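Local coordinates for resiniferatoxin-binding, phosphotriesterase-related protein (Rhodobacter sphaeroides 2.4.1, PDB 3K2G), which binds two zinc ions in a phosphotriesterase-type TIM barrel and is probably a metal-dependent hydrolase, perhaps of phosphoric esters, at residues K117-S122 with T168-G173; P211-L216 with Q273-P278; R219-V224 with A253-F258; E282-I287 with R331-D336. One frame throughout, in Å; residues are numbered along the deposited sequence.

How the contacts relate
All four contacts belong to one metallo-hydrolase TIM barrel. Contact 2 lies nearest the annotated sites: the Trp213 side chain is about 6 Å from that of the zinc ligand His238 and about 9 Å from a zinc ion, and the Gln273 side chain is about 5 Å from the bound dithiol. Contact 3 is nested in the loop that contact 2 closes, and residues 211-216 run directly into its helix 217-226. Contacts 2 and 4 touch where Pro278 CG packs 4.0 Å from Val283 CG2. Contact 1 stands apart, its centre about 32 Å from that of contact 2 and about 35 Å from that of contact 4, both across the chain's centre.

Contact 1 (K117-S122 with T168-G173); sequences KLRRIS and TDARIG
Arg119 turns its CG away from its own carbonyl carbon (chi1 -80°) and then runs extended from CG to NE, which carries its guanidinium from helix 115-125 to the loop that precedes strand 175-178. There Asp169 takes the position between backbone N and carbonyl carbon (chi1 64°), and this swings OD1 back to meet the arginine. The salt bridge that results is end-on but converges on one atom: Arg119 NH1 lies 3.1 Å from Asp169 OD1, and Arg119 NH2 is likewise 3.1 Å from Asp169 OD1. The oxygen sits in the guanidinium plane, yet the carboxylate is turned almost upright against it, 82° between planes. NH1 meets OD1 nearly along its C-O bond, whereas NH2 approaches from above the carboxylate plane. Ala170 covers one guanidinium face off centre, with its CB 3.3 Å from Arg119 NH2. Thr168 OG1 stands obliquely beside the group, 3.0 Å from Arg119 NH1, but the angle is too poor for a hydrogen bond.

Arg119 NE is bound by the carbonyl O of Val19, so the guanidinium is held from a second direction and its rotation is restricted. This peripheral ion pair joins a barrel helix to the approach of a barrel strand. Two N-H groups on one carboxylate oxygen probably draw negative charge toward OD1 and help keep Asp169 ionised.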
loop_
_atom_site.group_PDB
_atom_site.type_symbol
_atom_site.label_atom_id
_atom_site.label_comp_id
_atom_site.label_asym_id
_atom_site.label_seq_id
_atom_site.Cartn_x
_atom_site.Cartn_y
_atom_site.Cartn_z
ATOM N N LYS B 117 38.428 28.239 10.560
ATOM C CA LYS B 117 37.257 28.834 9.929
ATOM C C LYS B 117 36.029 28.700 10.821
ATOM O O LYS B 117 35.295 29.666 11.030
ATOM C CB LYS B 117 36.981 28.161 8.583
ATOM C CG LYS B 117 38.093 28.291 7.546
ATOM C CD LYS B 117 37.621 27.709 6.211
ATOM C CE LYS B 117 38.719 27.653 5.159
ATOM N NZ LYS B 117 39.167 29.004 4.719
ATOM N N LEU B 118 35.811 27.496 11.347
ATOM C CA LEU B 118 34.672 27.243 12.224
ATOM C C LEU B 118 34.638 28.222 13.398
ATOM O O LEU B 118 33.580 28.740 13.751
ATOM C CB LEU B 118 34.709 25.801 12.756
ATOM C CG LEU B 118 34.523 24.665 11.745
ATOM C CD1 LEU B 118 34.353 23.346 12.484
ATOM C CD2 LEU B 118 33.299 24.942 10.877
ATOM N N ARG B 119 35.796 28.477 14.000
ATOM C CA ARG B 119 35.865 29.399 15.126
ATOM C C ARG B 119 35.496 30.826 14.723
ATOM O O ARG B 119 34.838 31.546 15.478
ATOM C CB ARG B 119 37.262 29.358 15.754
ATOM C CG ARG B 119 37.458 28.171 16.692
ATOM C CD ARG B 119 38.885 28.060 17.205
ATOM N NE ARG B 119 38.966 27.147 18.346
ATOM C CZ ARG B 119 40.093 26.813 18.970
ATOM N NH1 ARG B 119 41.254 27.312 18.566
ATOM N NH2 ARG B 119 40.055 25.990 20.011
ATOM N N ARG B 120 35.909 31.239 13.532
ATOM C CA ARG B 120 35.574 32.581 13.079
ATOM C C ARG B 120 34.064 32.646 12.872
ATOM O O ARG B 120 33.421 33.642 13.207
ATOM C CB ARG B 120 36.299 32.915 11.773
ATOM C CG ARG B 120 35.895 34.260 11.190
ATOM C CD ARG B 120 36.581 34.539 9.866
ATOM N NE ARG B 120 35.891 35.600 9.135
ATOM C CZ ARG B 120 36.157 35.947 7.879
ATOM N NH1 ARG B 120 37.108 35.321 7.197
ATOM N NH2 ARG B 120 35.458 36.912 7.299
ATOM N N ILE B 121 33.497 31.572 12.332
ATOM C CA ILE B 121 32.059 31.528 12.096
ATOM C C ILE B 121 31.291 31.578 13.415
ATOM O O ILE B 121 30.341 32.348 13.560
ATOM C CB ILE B 121 31.663 30.257 11.315
ATOM C CG1 ILE B 121 32.351 30.267 9.946
ATOM C CG2 ILE B 121 30.154 30.189 11.165
ATOM C CD1 ILE B 121 32.104 29.033 9.115
ATOM N N SER B 122 31.709 30.766 14.382
ATOM C CA SER B 122 31.040 30.751 15.678
ATOM C C SER B 122 31.214 32.103 16.361
ATOM O O SER B 122 30.290 32.614 16.990
ATOM C CB SER B 122 31.611 29.646 16.572
ATOM O OG SER B 122 32.952 29.918 16.935
ATOM N N THR B 168 45.727 23.022 15.950
ATOM C CA THR B 168 45.087 23.917 16.909
ATOM C C THR B 168 44.730 23.154 18.184
ATOM O O THR B 168 44.934 21.940 18.264
ATOM C CB THR B 168 43.787 24.521 16.338
ATOM O OG1 THR B 168 43.346 25.590 17.184
ATOM C CG2 THR B 168 42.691 23.469 16.285
ATOM N N ASP B 169 44.196 23.865 19.176
ATOM C CA ASP B 169 43.801 23.229 20.431
ATOM C C ASP B 169 42.294 22.991 20.446
ATOM O O ASP B 169 41.706 22.677 21.483
ATOM C CB ASP B 169 44.221 24.084 21.636
ATOM C CG ASP B 169 43.526 25.430 21.675
ATOM O OD1 ASP B 169 43.080 25.908 20.614
ATOM O OD2 ASP B 169 43.443 26.019 22.774
ATOM N N ALA B 170 41.672 23.151 19.284
ATOM C CA ALA B 170 40.241 22.919 19.164
ATOM C C ALA B 170 40.062 21.405 19.177
ATOM O O ALA B 170 40.769 20.685 18.475
ATOM C CB ALA B 170 39.715 23.506 17.862
ATOM N N ARG B 171 39.128 20.925 19.987
ATOM C CA ARG B 171 38.884 19.494 20.078
ATOM C C ARG B 171 37.543 19.116 19.454
ATOM O O ARG B 171 36.631 19.940 19.374
ATOM C CB ARG B 171 38.970 19.055 21.541
ATOM C CG ARG B 171 40.386 19.177 22.091
ATOM C CD ARG B 171 40.477 18.816 23.552
ATOM N NE ARG B 171 39.909 19.849 24.407
ATOM C CZ ARG B 171 39.889 19.786 25.735
ATOM N NH1 ARG B 171 40.407 18.732 26.355
ATOM N NH2 ARG B 171 39.358 20.774 26.441
ATOM N N ILE B 172 37.437 17.873 18.990
ATOM C CA ILE B 172 36.209 17.409 18.355
ATOM C C ILE B 172 35.143 17.077 19.384
ATOM O O ILE B 172 35.452 16.760 20.532
ATOM C CB ILE B 172 36.462 16.172 17.472
ATOM C CG1 ILE B 172 37.022 15.023 18.319
ATOM C CG2 ILE B 172 37.424 16.530 16.344
ATOM C CD1 ILE B 172 37.190 13.723 17.552
ATOM N N GLY B 173 33.884 17.158 18.966
ATOM C CA GLY B 173 32.782 16.880 19.870
ATOM C C GLY B 173 31.927 15.745 19.358
ATOM O O GLY B 173 30.984 15.299 20.006
#

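Contact 2 (P211-L216 with Q273-P278); sequences PGWFRL and QGVQCP
The indole of Trp213 carries Val275 on one face, with the backbone of Gln276 and Cys277 at its edge; this docks the loop after barrel strand 206-208 against the small antiparallel hairpin of strands 269-270 and 275-276 in the TIM barrel. Val275 CB stands 3.4 Å from the centroid of the five-membered ring, only 4° off its normal, a CH-pi contact. Its two methyls divide the indole between them: CG1 leans over the CG and CD1 side, 3.6 Å from Trp213 CG, while CG2 lies over the ring fusion and reaches toward the six-membered ring. Cys277 SG approaches that ring at its edge in a sulfur-aromatic contact, 4.0 Å from Trp213 CZ2. Gln273 NE2 comes obliquely to the benzene side, 4.3 Å from Trp213 CE3.

Gly274 and Val275 form a G1 beta bulge opposite Tyr270, which the side chains of Trp213 and Val275 both touch. On the other segment, Pro211 to Phe214 make a type I turn, closed by the bond from Phe214 N to Pro211 O. Trp213 CG points away from its carbonyl carbon (chi1 -76°), sending the indole out from this turn to the hairpin. Gln276 itself faces the subunit interface, where its OE1 accepts a bond from Arg329 of the second subunit. Trp213 sits close to zinc ligand His238, so the hairpin is joined to a loop beside the metal site. Gln276 O lies close to the indole plane, and Trp213 NE1 bonds to Gln276 O at 3.0 Å, coming from above the carbonyl plane.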
loop_
_atom_site.group_PDB
_atom_site.type_symbol
_atom_site.label_atom_id
_atom_site.label_comp_id
_atom_site.label_asym_id
_atom_site.label_seq_id
_atom_site.Cartn_x
_atom_site.Cartn_y
_atom_site.Cartn_z
ATOM N N PRO B 211 24.982 5.571 2.184
ATOM C CA PRO B 211 24.425 5.668 0.834
ATOM C C PRO B 211 22.903 5.468 0.808
ATOM O O PRO B 211 22.484 4.318 0.838
ATOM C CB PRO B 211 25.038 4.470 0.103
ATOM C CG PRO B 211 25.240 3.455 1.158
ATOM C CD PRO B 211 25.477 4.222 2.428
ATOM N N GLY B 212 22.290 6.571 1.146
ATOM C CA GLY B 212 20.832 6.588 1.329
ATOM C C GLY B 212 19.893 5.777 0.435
ATOM O O GLY B 212 18.941 5.128 0.919
ATOM N N TRP B 213 20.345 5.710 -0.863
ATOM C CA TRP B 213 19.447 5.048 -1.820
ATOM C C TRP B 213 19.722 3.559 -1.792
ATOM O O TRP B 213 19.204 2.838 -2.615
ATOM C CB TRP B 213 19.629 5.623 -3.239
ATOM C CG TRP B 213 18.987 6.946 -3.416
ATOM C CD1 TRP B 213 17.723 7.190 -3.866
ATOM C CD2 TRP B 213 19.569 8.216 -3.131
ATOM N NE1 TRP B 213 17.479 8.541 -3.882
ATOM C CE2 TRP B 213 18.598 9.197 -3.432
ATOM C CE3 TRP B 213 20.821 8.624 -2.646
ATOM C CZ2 TRP B 213 18.838 10.563 -3.265
ATOM C CZ3 TRP B 213 21.063 9.982 -2.479
ATOM C CH2 TRP B 213 20.074 10.936 -2.789
ATOM N N PHE B 214 20.547 3.100 -0.853
ATOM C CA PHE B 214 20.801 1.664 -0.724
ATOM C C PHE B 214 20.300 1.255 0.662
ATOM O O PHE B 214 19.681 2.073 1.340
ATOM C CB PHE B 214 22.290 1.336 -0.898
ATOM C CG PHE B 214 22.763 1.423 -2.324
ATOM C CD1 PHE B 214 22.803 0.288 -3.135
ATOM C CD2 PHE B 214 23.119 2.651 -2.873
ATOM C CE1 PHE B 214 23.189 0.378 -4.474
ATOM C CE2 PHE B 214 23.506 2.755 -4.215
ATOM C CZ PHE B 214 23.540 1.615 -5.015
ATOM N N ARG B 215 20.548 0.015 1.086
ATOM C CA ARG B 215 20.087 -0.448 2.399
ATOM C C ARG B 215 21.204 -1.149 3.177
ATOM O O ARG B 215 21.067 -2.313 3.550
ATOM C CB ARG B 215 18.914 -1.414 2.223
ATOM C CG ARG B 215 17.750 -0.855 1.403
ATOM C CD ARG B 215 16.878 0.096 2.210
ATOM N NE ARG B 215 15.759 0.604 1.422
ATOM C CZ ARG B 215 15.815 1.678 0.642
ATOM N NH1 ARG B 215 16.936 2.377 0.545
ATOM N NH2 ARG B 215 14.749 2.044 -0.053
ATOM N N LEU B 216 22.298 -0.436 3.431
ATOM C CA LEU B 216 23.446 -1.000 4.146
ATOM C C LEU B 216 23.490 -0.669 5.640
ATOM O O LEU B 216 24.428 -1.060 6.337
ATOM C CB LEU B 216 24.752 -0.512 3.497
ATOM C CG LEU B 216 25.022 -0.891 2.036
ATOM C CD1 LEU B 216 26.301 -0.215 1.552
ATOM C CD2 LEU B 216 25.145 -2.399 1.914
ATOM N N GLN B 273 24.548 9.279 -10.123
ATOM C CA GLN B 273 24.017 8.080 -9.485
ATOM C C GLN B 273 22.685 7.660 -10.085
ATOM O O GLN B 273 22.286 6.501 -9.977
ATOM C CB GLN B 273 23.807 8.333 -7.991
ATOM C CG GLN B 273 25.059 8.583 -7.170
ATOM C CD GLN B 273 24.738 9.321 -5.876
ATOM O OE1 GLN B 273 24.620 10.548 -5.863
ATOM N NE2 GLN B 273 24.567 8.573 -4.788
ATOM N N GLY B 274 21.989 8.611 -10.700
ATOM C CA GLY B 274 20.696 8.312 -11.282
ATOM C C GLY B 274 19.660 8.176 -10.184
ATOM O O GLY B 274 18.703 7.414 -10.309
ATOM N N VAL B 275 19.856 8.919 -9.100
ATOM C CA VAL B 275 18.934 8.875 -7.972
ATOM C C VAL B 275 18.259 10.216 -7.737
ATOM O O VAL B 275 18.827 11.276 -8.012
ATOM C CB VAL B 275 19.648 8.424 -6.676
ATOM C CG1 VAL B 275 20.114 6.993 -6.827
ATOM C CG2 VAL B 275 20.828 9.340 -6.375
ATOM N N GLN B 276 17.036 10.154 -7.221
ATOM C CA GLN B 276 16.242 11.342 -6.965
ATOM C C GLN B 276 15.974 11.560 -5.480
ATOM O O GLN B 276 15.551 10.644 -4.776
ATOM C CB GLN B 276 14.905 11.218 -7.704
ATOM C CG GLN B 276 13.920 12.348 -7.444
ATOM C CD GLN B 276 14.317 13.638 -8.132
ATOM O OE1 GLN B 276 14.495 13.673 -9.348
ATOM N NE2 GLN B 276 14.448 14.704 -7.360
ATOM N N CYS B 277 16.215 12.778 -5.012
ATOM C CA CYS B 277 15.954 13.116 -3.619
ATOM C C CYS B 277 14.448 13.173 -3.435
ATOM O O CYS B 277 13.742 13.773 -4.248
ATOM C CB CYS B 277 16.546 14.480 -3.270
ATOM S SG CYS B 277 18.337 14.532 -3.400
ATOM N N PRO B 278 13.938 12.570 -2.352
ATOM C CA PRO B 278 12.502 12.553 -2.064
ATOM C C PRO B 278 11.999 13.933 -1.667
ATOM O O PRO B 278 12.793 14.815 -1.340
ATOM C CB PRO B 278 12.401 11.553 -0.918
ATOM C CG PRO B 278 13.645 11.849 -0.143
ATOM C CD PRO B 278 14.700 11.967 -1.242
#

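Contact 3 (R219-V224 with A253-F258); sequences RVLDLV and AQRGAF
Arg255 pairs with Asp222 and Leu221 packs on Ala257 where helix 217-226 meets the C-terminal end of helix 246-255 on the outside of the TIM barrel; Gly256 ends the second helix in a Schellman motif before strand 258-261. In the ionic part, Arg255 reaches Asp222 with both terminal nitrogens, and both land on a single carboxylate oxygen: Arg255 NH2 is 2.7 Å from Asp222 OD1 and Arg255 NH1 is 2.8 Å from Asp222 OD1. The carboxylate and guanidinium planes are 54° apart, and OD1 is tilted out of the guanidinium plane. The arginine chain bends at its third torsion (chi3 73°), which turns the guanidinium along the neighbouring helix. It is held further by Glu225 at NH2 and by the carbonyl O of His218 at NH1. With Asp222 and Glu225 both at its nitrogens, the guanidinium probably offsets the repulsion between the two carboxylates.

Packing covers the same group: Leu221 CB sits over the centre of one guanidinium face, 3.7 Å from Arg255 CZ, and the two side chains run past each other in opposite directions. Beyond it, Arg255 packs on Gln254 of the third subunit, placing the pair near a subunit contact. The apolar part is Leu221 with Ala257, both of which also touch Leu236 of barrel strand 234-236. The leucine fork receives Ala257 between its arms: Ala257 CB is 3.9 Å from both Leu221 CD1 and Leu221 CD2.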
loop_
_atom_site.group_PDB
_atom_site.type_symbol
_atom_site.label_atom_id
_atom_site.label_comp_id
_atom_site.label_asym_id
_atom_site.label_seq_id
_atom_site.Cartn_x
_atom_site.Cartn_y
_atom_site.Cartn_z
ATOM N N ARG B 219 24.046 -3.519 8.205
ATOM C CA ARG B 219 25.406 -4.051 8.148
ATOM C C ARG B 219 26.338 -3.071 8.866
ATOM O O ARG B 219 27.302 -3.477 9.523
ATOM C CB ARG B 219 25.864 -4.231 6.695
ATOM C CG ARG B 219 27.323 -4.665 6.580
ATOM C CD ARG B 219 27.796 -4.809 5.138
ATOM N NE ARG B 219 29.221 -5.131 5.076
ATOM C CZ ARG B 219 29.931 -5.203 3.952
ATOM N NH1 ARG B 219 29.350 -4.975 2.781
ATOM N NH2 ARG B 219 31.225 -5.497 4.001
ATOM N N VAL B 220 26.043 -1.779 8.730
ATOM C CA VAL B 220 26.834 -0.733 9.376
ATOM C C VAL B 220 26.716 -0.876 10.886
ATOM O O VAL B 220 27.722 -0.861 11.591
ATOM C CB VAL B 220 26.356 0.701 8.979
ATOM C CG1 VAL B 220 26.832 1.726 10.010
ATOM C CG2 VAL B 220 26.905 1.078 7.609
ATOM N N LEU B 221 25.485 -1.016 11.380
ATOM C CA LEU B 221 25.270 -1.160 12.819
ATOM C C LEU B 221 25.863 -2.463 13.346
ATOM O O LEU B 221 26.340 -2.518 14.483
ATOM C CB LEU B 221 23.778 -1.088 13.158
ATOM C CG LEU B 221 23.106 0.272 12.933
ATOM C CD1 LEU B 221 21.665 0.227 13.449
ATOM C CD2 LEU B 221 23.890 1.376 13.649
ATOM N N ASP B 222 25.832 -3.510 12.526
ATOM C CA ASP B 222 26.399 -4.797 12.929
ATOM C C ASP B 222 27.886 -4.602 13.226
ATOM O O ASP B 222 28.413 -5.141 14.201
ATOM C CB ASP B 222 26.247 -5.843 11.814
ATOM C CG ASP B 222 24.843 -6.434 11.734
ATOM O OD1 ASP B 222 23.973 -6.067 12.550
ATOM O OD2 ASP B 222 24.615 -7.277 10.842
ATOM N N LEU B 223 28.557 -3.829 12.378
ATOM C CA LEU B 223 29.984 -3.576 12.545
ATOM C C LEU B 223 30.253 -2.691 13.765
ATOM O O LEU B 223 31.146 -2.972 14.571
ATOM C CB LEU B 223 30.548 -2.933 11.276
ATOM C CG LEU B 223 32.039 -2.595 11.284
ATOM C CD1 LEU B 223 32.556 -2.514 9.857
ATOM C CD2 LEU B 223 32.260 -1.275 12.017
ATOM N N VAL B 224 29.487 -1.618 13.900
ATOM C CA VAL B 224 29.659 -0.738 15.042
ATOM C C VAL B 224 29.421 -1.530 16.330
ATOM O O VAL B 224 30.087 -1.321 17.342
ATOM C CB VAL B 224 28.685 0.447 14.967
ATOM C CG1 VAL B 224 28.638 1.177 16.286
ATOM C CG2 VAL B 224 29.125 1.393 13.868
ATOM N N ALA B 253 15.809 2.002 14.011
ATOM C CA ALA B 253 15.509 2.818 15.177
ATOM C C ALA B 253 15.428 1.931 16.415
ATOM O O ALA B 253 15.933 2.292 17.478
ATOM C CB ALA B 253 14.192 3.563 14.976
ATOM N N GLN B 254 14.797 0.766 16.256
ATOM C CA GLN B 254 14.629 -0.186 17.345
ATOM C C GLN B 254 15.981 -0.656 17.894
ATOM O O GLN B 254 16.119 -0.904 19.095
ATOM C CB GLN B 254 13.813 -1.390 16.871
ATOM C CG GLN B 254 13.607 -2.451 17.949
ATOM C CD GLN B 254 12.829 -1.924 19.138
ATOM O OE1 GLN B 254 11.687 -1.504 18.998
ATOM N NE2 GLN B 254 13.446 -1.943 20.316
ATOM N N ARG B 255 16.976 -0.780 17.019
ATOM C CA ARG B 255 18.296 -1.197 17.472
ATOM C C ARG B 255 18.904 -0.098 18.335
ATOM O O ARG B 255 19.848 -0.344 19.080
ATOM C CB ARG B 255 19.211 -1.527 16.285
ATOM C CG ARG B 255 18.805 -2.798 15.553
ATOM C CD ARG B 255 19.781 -3.174 14.440
ATOM N NE ARG B 255 21.045 -3.704 14.950
ATOM C CZ ARG B 255 22.019 -4.188 14.183
ATOM N NH1 ARG B 255 21.881 -4.214 12.865
ATOM N NH2 ARG B 255 23.130 -4.656 14.732
ATOM N N GLY B 256 18.359 1.116 18.228
ATOM C CA GLY B 256 18.845 2.218 19.043
ATOM C C GLY B 256 19.504 3.398 18.340
ATOM O O GLY B 256 19.719 4.452 18.947
ATOM N N ALA B 257 19.810 3.239 17.058
ATOM C CA ALA B 257 20.468 4.295 16.306
ATOM C C ALA B 257 19.546 5.455 15.966
ATOM O O ALA B 257 18.338 5.289 15.823
ATOM C CB ALA B 257 21.070 3.723 15.023
ATOM N N PHE B 258 20.134 6.639 15.850
ATOM C CA PHE B 258 19.378 7.816 15.472
ATOM C C PHE B 258 19.205 7.724 13.958
ATOM O O PHE B 258 20.099 7.265 13.251
ATOM C CB PHE B 258 20.155 9.088 15.818
ATOM C CG PHE B 258 20.089 9.469 17.268
ATOM C CD1 PHE B 258 19.016 10.206 17.759
ATOM C CD2 PHE B 258 21.109 9.104 18.143
ATOM C CE1 PHE B 258 18.963 10.583 19.106
ATOM C CE2 PHE B 258 21.063 9.474 19.489
ATOM C CZ PHE B 258 19.988 10.216 19.972
#

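Contact 4 (E282-I287 with R331-D336); sequences EVARAI and RRHGLD
Ala284 and His333 meet face-on where helix 280-292 of the TIM barrel packs against the end of helix 321-332, which Gly334 closes in a Schellman motif. The methyl of Ala284 stands over the centre of the imidazole: its CB is 3.6 Å from the ring centroid and only 4° off the normal, a CH-pi contact. Arg285 approaches the same ring at its edge, with CG 3.8 Å from His333 CD2. The arginine then bends at its third torsion (chi3 -65°), folding its guanidinium back over Glu282 CA.

In the next shell, His333 ND1 is hydrogen-bonded to the carbonyl O of Arg329, four residues earlier, which helps fix the ring's rotation. Across the subunit interface, Arg285 NH2 faces Glu282 of the second subunit at long range, a weak ion pair between chains, so this edge of the contact borders another copy of the protein.

Farther along, Leu335 comes just after the glycine and sends its side chain toward helix 280-292, extending the apolar side of the contact by one more pair. That pair is loose, with Leu335 CD1 4.5 Å from Ile287 CG2.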
loop_
_atom_site.group_PDB
_atom_site.type_symbol
_atom_site.label_atom_id
_atom_site.label_comp_id
_atom_site.label_asym_id
_atom_site.label_seq_id
_atom_site.Cartn_x
_atom_site.Cartn_y
_atom_site.Cartn_z
ATOM N N GLU B 282 6.987 13.480 1.493
ATOM C CA GLU B 282 7.234 12.046 1.626
ATOM C C GLU B 282 8.019 11.774 2.907
ATOM O O GLU B 282 7.753 10.806 3.615
ATOM C CB GLU B 282 8.022 11.521 0.425
ATOM C CG GLU B 282 7.254 11.528 -0.890
ATOM C CD GLU B 282 8.133 11.138 -2.063
ATOM O OE1 GLU B 282 9.132 11.843 -2.307
ATOM O OE2 GLU B 282 7.832 10.130 -2.737
ATOM N N VAL B 283 8.985 12.636 3.200
ATOM C CA VAL B 283 9.794 12.485 4.400
ATOM C C VAL B 283 8.961 12.755 5.648
ATOM O O VAL B 283 9.073 12.039 6.643
ATOM C CB VAL B 283 11.007 13.435 4.366
ATOM C CG1 VAL B 283 11.695 13.473 5.725
ATOM C CG2 VAL B 283 11.981 12.959 3.296
ATOM N N ALA B 284 8.128 13.793 5.594
ATOM C CA ALA B 284 7.273 14.126 6.728
ATOM C C ALA B 284 6.424 12.910 7.083
ATOM O O ALA B 284 6.303 12.553 8.252
ATOM C CB ALA B 284 6.372 15.316 6.391
ATOM N N ARG B 285 5.843 12.268 6.073
ATOM C CA ARG B 285 5.016 11.092 6.325
ATOM C C ARG B 285 5.815 9.956 6.951
ATOM O O ARG B 285 5.317 9.262 7.836
ATOM C CB ARG B 285 4.346 10.602 5.040
ATOM C CG ARG B 285 3.097 11.376 4.657
ATOM C CD ARG B 285 2.243 10.574 3.671
ATOM N NE ARG B 285 2.923 10.376 2.393
ATOM C CZ ARG B 285 3.091 11.329 1.479
ATOM N NH1 ARG B 285 2.623 12.551 1.696
ATOM N NH2 ARG B 285 3.736 11.065 0.352
ATOM N N ALA B 286 7.050 9.759 6.491
ATOM C CA ALA B 286 7.897 8.705 7.037
ATOM C C ALA B 286 8.198 8.999 8.507
ATOM O O ALA B 286 8.252 8.091 9.339
ATOM C CB ALA B 286 9.198 8.610 6.248
ATOM N N ILE B 287 8.401 10.278 8.808
ATOM C CA ILE B 287 8.689 10.717 10.166
ATOM C C ILE B 287 7.463 10.487 11.051
ATOM O O ILE B 287 7.583 10.024 12.187
ATOM C CB ILE B 287 9.089 12.217 10.177
ATOM C CG1 ILE B 287 10.460 12.387 9.504
ATOM C CG2 ILE B 287 9.116 12.752 11.595
ATOM C CD1 ILE B 287 10.873 13.840 9.278
ATOM N N ARG B 331 3.853 20.127 11.217
ATOM C CA ARG B 331 2.671 20.450 11.993
ATOM C C ARG B 331 1.442 20.160 11.127
ATOM O O ARG B 331 0.467 19.575 11.603
ATOM C CB ARG B 331 2.704 21.917 12.417
ATOM C CG ARG B 331 1.812 22.231 13.600
ATOM C CD ARG B 331 1.922 23.694 13.989
ATOM N NE ARG B 331 1.143 24.003 15.184
ATOM C CZ ARG B 331 1.496 23.671 16.423
ATOM N NH1 ARG B 331 2.628 23.014 16.650
ATOM N NH2 ARG B 331 0.712 24.000 17.442
ATOM N N ARG B 332 1.498 20.544 9.853
ATOM C CA ARG B 332 0.381 20.296 8.940
ATOM C C ARG B 332 0.122 18.792 8.855
ATOM O O ARG B 332 -1.003 18.361 8.607
ATOM C CB ARG B 332 0.679 20.845 7.533
ATOM C CG ARG B 332 0.785 22.371 7.443
ATOM C CD ARG B 332 0.671 22.862 5.994
ATOM N NE ARG B 332 1.747 22.378 5.129
ATOM C CZ ARG B 332 2.964 22.917 5.069
ATOM N NH1 ARG B 332 3.265 23.965 5.822
ATOM N NH2 ARG B 332 3.880 22.407 4.253
ATOM N N HIS B 333 1.170 18.000 9.062
ATOM C CA HIS B 333 1.052 16.550 9.013
ATOM C C HIS B 333 0.543 15.925 10.311
ATOM O O HIS B 333 0.218 14.740 10.336
ATOM C CB HIS B 333 2.391 15.905 8.642
ATOM C CG HIS B 333 2.648 15.846 7.168
ATOM N ND1 HIS B 333 2.989 16.956 6.426
ATOM C CD2 HIS B 333 2.605 14.811 6.298
ATOM C CE1 HIS B 333 3.148 16.607 5.163
ATOM N NE2 HIS B 333 2.919 15.310 5.058
ATOM N N GLY B 334 0.490 16.698 11.388
ATOM C CA GLY B 334 -0.014 16.146 12.634
ATOM C C GLY B 334 0.845 16.257 13.883
ATOM O O GLY B 334 0.380 15.919 14.972
ATOM N N LEU B 335 2.084 16.721 13.754
ATOM C CA LEU B 335 2.947 16.848 14.926
ATOM C C LEU B 335 2.688 18.135 15.698
ATOM O O LEU B 335 2.513 19.197 15.103
ATOM C CB LEU B 335 4.422 16.799 14.519
ATOM C CG LEU B 335 5.004 15.460 14.081
ATOM C CD1 LEU B 335 6.493 15.641 13.805
ATOM C CD2 LEU B 335 4.784 14.408 15.168
ATOM N N ASP B 336 2.667 18.041 17.026
ATOM C CA ASP B 336 2.445 19.222 17.852
ATOM C C ASP B 336 3.770 19.880 18.210
ATOM O O ASP B 336 4.833 19.324 17.942
ATOM C CB ASP B 336 1.672 18.874 19.133
ATOM C CG ASP B 336 2.371 17.829 19.986
ATOM O OD1 ASP B 336 3.615 17.747 19.944
ATOM O OD2 ASP B 336 1.667 17.099 20.718
#